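Local coordinates for protein trichosurin (Trichosurus vulpecula, PDB 2RA6) that binds 4-ethylphenol inside a lipocalin beta barrel and probably carries small molecules in possum milk whey, at residues F50-T55 against F64-K69. The protein carries 1 engineered substitution. Residues are numbered along the deposited sequence; the frame is centred on the assembly and turned at random.
Sequences FIQNIT and FFLTRK
A classic beta bulge interrupts the antiparallel hairpin of strands 49-57 and 60-69 in the lipocalin barrel, with Gln52 and Asn53 both facing Phe64. Gln52 N gives Phe64 O a bond of 2.8 Å, and Asn53 N adds a weak one to the same oxygen. Phe64 N returns a bond to Asn53 O. Before the bulge, Phe50 and Leu66 form a hydrogen-bonded pair, with Phe50 N 2.9 Å from Leu66 O. Phe50 O is gripped twice: Leu66 N and the side-chain NE2 of Gln52 reach it from opposite faces of its carbonyl plane. Gln52 NE2 lies 3.0 Å from Phe50 O in a nearly straight bond, but stands above that plane. A bend at chi2 (-61°) folds the Gln52 chain back to this carbonyl. On the way, its CG lies over one face of the Phe64 ring, offset toward the rim. The Gln52 side chain crosses that of Leu66 at about a right angle, and its CD and NE2 each pack 3.5 Å from Leu66 CD1. With an alanine at Gln52, Phe50 O would probably lose its second donor and that face of Phe64 its CH-pi partner. Asn53 ND2 comes to the edge of the same ring, 3.1 Å from Phe64 CD2, the amide turned 35° from the ring plane. Tyr77 of strand 72-82 stacks with the Phe64 ring. Ile51 and Phe65 lie on the other side of the sheet, where Phe65 lines the 4-ethylphenol pocket. With CG1 anti to the backbone N (chi1 -171°), Ile51 sends its CD1 over the middle of the Phe65 ring, 3.6 Å from the ring centroid.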
loop_
_atom_site.group_PDB
_atom_site.type_symbol
_atom_site.label_atom_id
_atom_site.label_comp_id
_atom_site.label_asym_id
_atom_site.label_seq_id
_atom_site.Cartn_x
_atom_site.Cartn_y
_atom_site.Cartn_z
ATOM N N PHE B 50 19.327 -6.462 5.732
ATOM C CA PHE B 50 20.199 -5.495 5.088
ATOM C C PHE B 50 20.496 -5.912 3.660
ATOM O O PHE B 50 21.174 -6.911 3.425
ATOM C CB PHE B 50 21.482 -5.400 5.899
ATOM C CG PHE B 50 21.242 -5.283 7.374
ATOM C CD1 PHE B 50 20.731 -4.110 7.912
ATOM C CD2 PHE B 50 21.487 -6.360 8.217
ATOM C CE1 PHE B 50 20.466 -4.005 9.278
ATOM C CE2 PHE B 50 21.227 -6.271 9.585
ATOM C CZ PHE B 50 20.715 -5.092 10.113
ATOM N N ILE B 51 19.988 -5.141 2.708
ATOM C CA ILE B 51 20.187 -5.457 1.300
ATOM C C ILE B 51 21.664 -5.405 0.920
ATOM O O ILE B 51 22.428 -4.596 1.447
ATOM C CB ILE B 51 19.376 -4.488 0.397
ATOM C CG1 ILE B 51 19.414 -4.956 -1.058
ATOM C CG2 ILE B 51 19.933 -3.078 0.487
ATOM C CD1 ILE B 51 18.656 -6.244 -1.315
ATOM N N GLN B 52 22.061 -6.304 0.021
ATOM C CA GLN B 52 23.437 -6.358 -0.466
ATOM C C GLN B 52 23.407 -6.114 -1.971
ATOM O O GLN B 52 24.254 -5.402 -2.514
ATOM C CB GLN B 52 24.064 -7.728 -0.168
ATOM C CG GLN B 52 24.038 -8.148 1.309
ATOM C CD GLN B 52 24.812 -7.206 2.219
ATOM O OE1 GLN B 52 26.015 -6.995 2.044
ATOM N NE2 GLN B 52 24.126 -6.640 3.204
ATOM N N ASN B 53 22.432 -6.706 -2.650
ATOM C CA ASN B 53 22.312 -6.511 -4.083
ATOM C C ASN B 53 20.963 -6.930 -4.635
ATOM O O ASN B 53 20.241 -7.724 -4.031
ATOM C CB ASN B 53 23.433 -7.250 -4.821
ATOM C CG ASN B 53 23.547 -8.693 -4.414
ATOM O OD1 ASN B 53 22.635 -9.490 -4.632
ATOM N ND2 ASN B 53 24.677 -9.043 -3.813
ATOM N N ILE B 54 20.617 -6.358 -5.779
ATOM C CA ILE B 54 19.366 -6.669 -6.447
ATOM C C ILE B 54 19.691 -6.977 -7.895
ATOM O O ILE B 54 20.394 -6.212 -8.559
ATOM C CB ILE B 54 18.383 -5.483 -6.402
ATOM C CG1 ILE B 54 17.997 -5.181 -4.950
ATOM C CG2 ILE B 54 17.142 -5.806 -7.223
ATOM C CD1 ILE B 54 17.103 -3.948 -4.795
ATOM N N THR B 55 19.201 -8.113 -8.372
ATOM C CA THR B 55 19.423 -8.510 -9.755
ATOM C C THR B 55 18.065 -8.646 -10.417
ATOM O O THR B 55 17.184 -9.337 -9.909
ATOM C CB THR B 55 20.162 -9.857 -9.845
ATOM O OG1 THR B 55 21.439 -9.748 -9.203
ATOM C CG2 THR B 55 20.364 -10.246 -11.300
ATOM N N PHE B 64 19.289 -10.069 -2.503
ATOM C CA PHE B 64 20.170 -10.792 -1.608
ATOM C C PHE B 64 20.369 -9.873 -0.407
ATOM O O PHE B 64 20.876 -8.759 -0.548
ATOM C CB PHE B 64 21.506 -11.107 -2.304
ATOM C CG PHE B 64 22.610 -11.507 -1.365
ATOM C CD1 PHE B 64 22.394 -12.445 -0.357
ATOM C CD2 PHE B 64 23.875 -10.940 -1.491
ATOM C CE1 PHE B 64 23.422 -12.805 0.515
ATOM C CE2 PHE B 64 24.909 -11.293 -0.627
ATOM C CZ PHE B 64 24.684 -12.227 0.381
ATOM N N PHE B 65 19.931 -10.345 0.756
ATOM C CA PHE B 65 20.020 -9.608 2.015
ATOM C C PHE B 65 20.812 -10.401 3.049
ATOM O O PHE B 65 21.077 -11.594 2.873
ATOM C CB PHE B 65 18.625 -9.394 2.639
ATOM C CG PHE B 65 17.622 -8.707 1.751
ATOM C CD1 PHE B 65 16.977 -9.396 0.725
ATOM C CD2 PHE B 65 17.268 -7.379 1.989
ATOM C CE1 PHE B 65 15.992 -8.771 -0.045
ATOM C CE2 PHE B 65 16.290 -6.753 1.227
ATOM C CZ PHE B 65 15.649 -7.451 0.208
ATOM N N LEU B 66 21.165 -9.727 4.138
ATOM C CA LEU B 66 21.835 -10.359 5.263
ATOM C C LEU B 66 20.915 -10.098 6.444
ATOM O O LEU B 66 20.283 -9.045 6.520
ATOM C CB LEU B 66 23.203 -9.736 5.530
ATOM C CG LEU B 66 24.277 -10.078 4.501
ATOM C CD1 LEU B 66 25.562 -9.350 4.868
ATOM C CD2 LEU B 66 24.507 -11.578 4.461
ATOM N N THR B 67 20.819 -11.070 7.341
ATOM C CA THR B 67 19.988 -10.945 8.528
ATOM C C THR B 67 20.852 -11.400 9.691
ATOM O O THR B 67 21.663 -12.314 9.535
ATOM C CB THR B 67 18.758 -11.873 8.479
ATOM O OG1 THR B 67 18.103 -11.754 7.210
ATOM C CG2 THR B 67 17.786 -11.501 9.590
ATOM N N ARG B 68 20.683 -10.768 10.848
ATOM C CA ARG B 68 21.458 -11.133 12.029
ATOM C C ARG B 68 20.720 -12.196 12.833
ATOM O O ARG B 68 19.580 -11.990 13.252
ATOM C CB ARG B 68 21.700 -9.906 12.916
ATOM C CG ARG B 68 22.525 -10.194 14.163
ATOM C CD ARG B 68 22.582 -8.988 15.095
ATOM N NE ARG B 68 23.305 -9.290 16.327
ATOM C CZ ARG B 68 23.485 -8.430 17.326
ATOM N NH1 ARG B 68 22.994 -7.201 17.245
ATOM N NH2 ARG B 68 24.159 -8.802 18.407
ATOM N N LYS B 69 21.374 -13.334 13.041
ATOM C CA LYS B 69 20.789 -14.431 13.803
ATOM C C LYS B 69 21.865 -15.085 14.664
ATOM O O LYS B 69 22.813 -15.680 14.146
ATOM C CB LYS B 69 20.173 -15.467 12.858
ATOM C CG LYS B 69 19.411 -16.581 13.568
ATOM C CD LYS B 69 18.241 -16.024 14.369
ATOM C CE LYS B 69 17.481 -17.122 15.102
ATOM N NZ LYS B 69 16.912 -18.142 14.172
#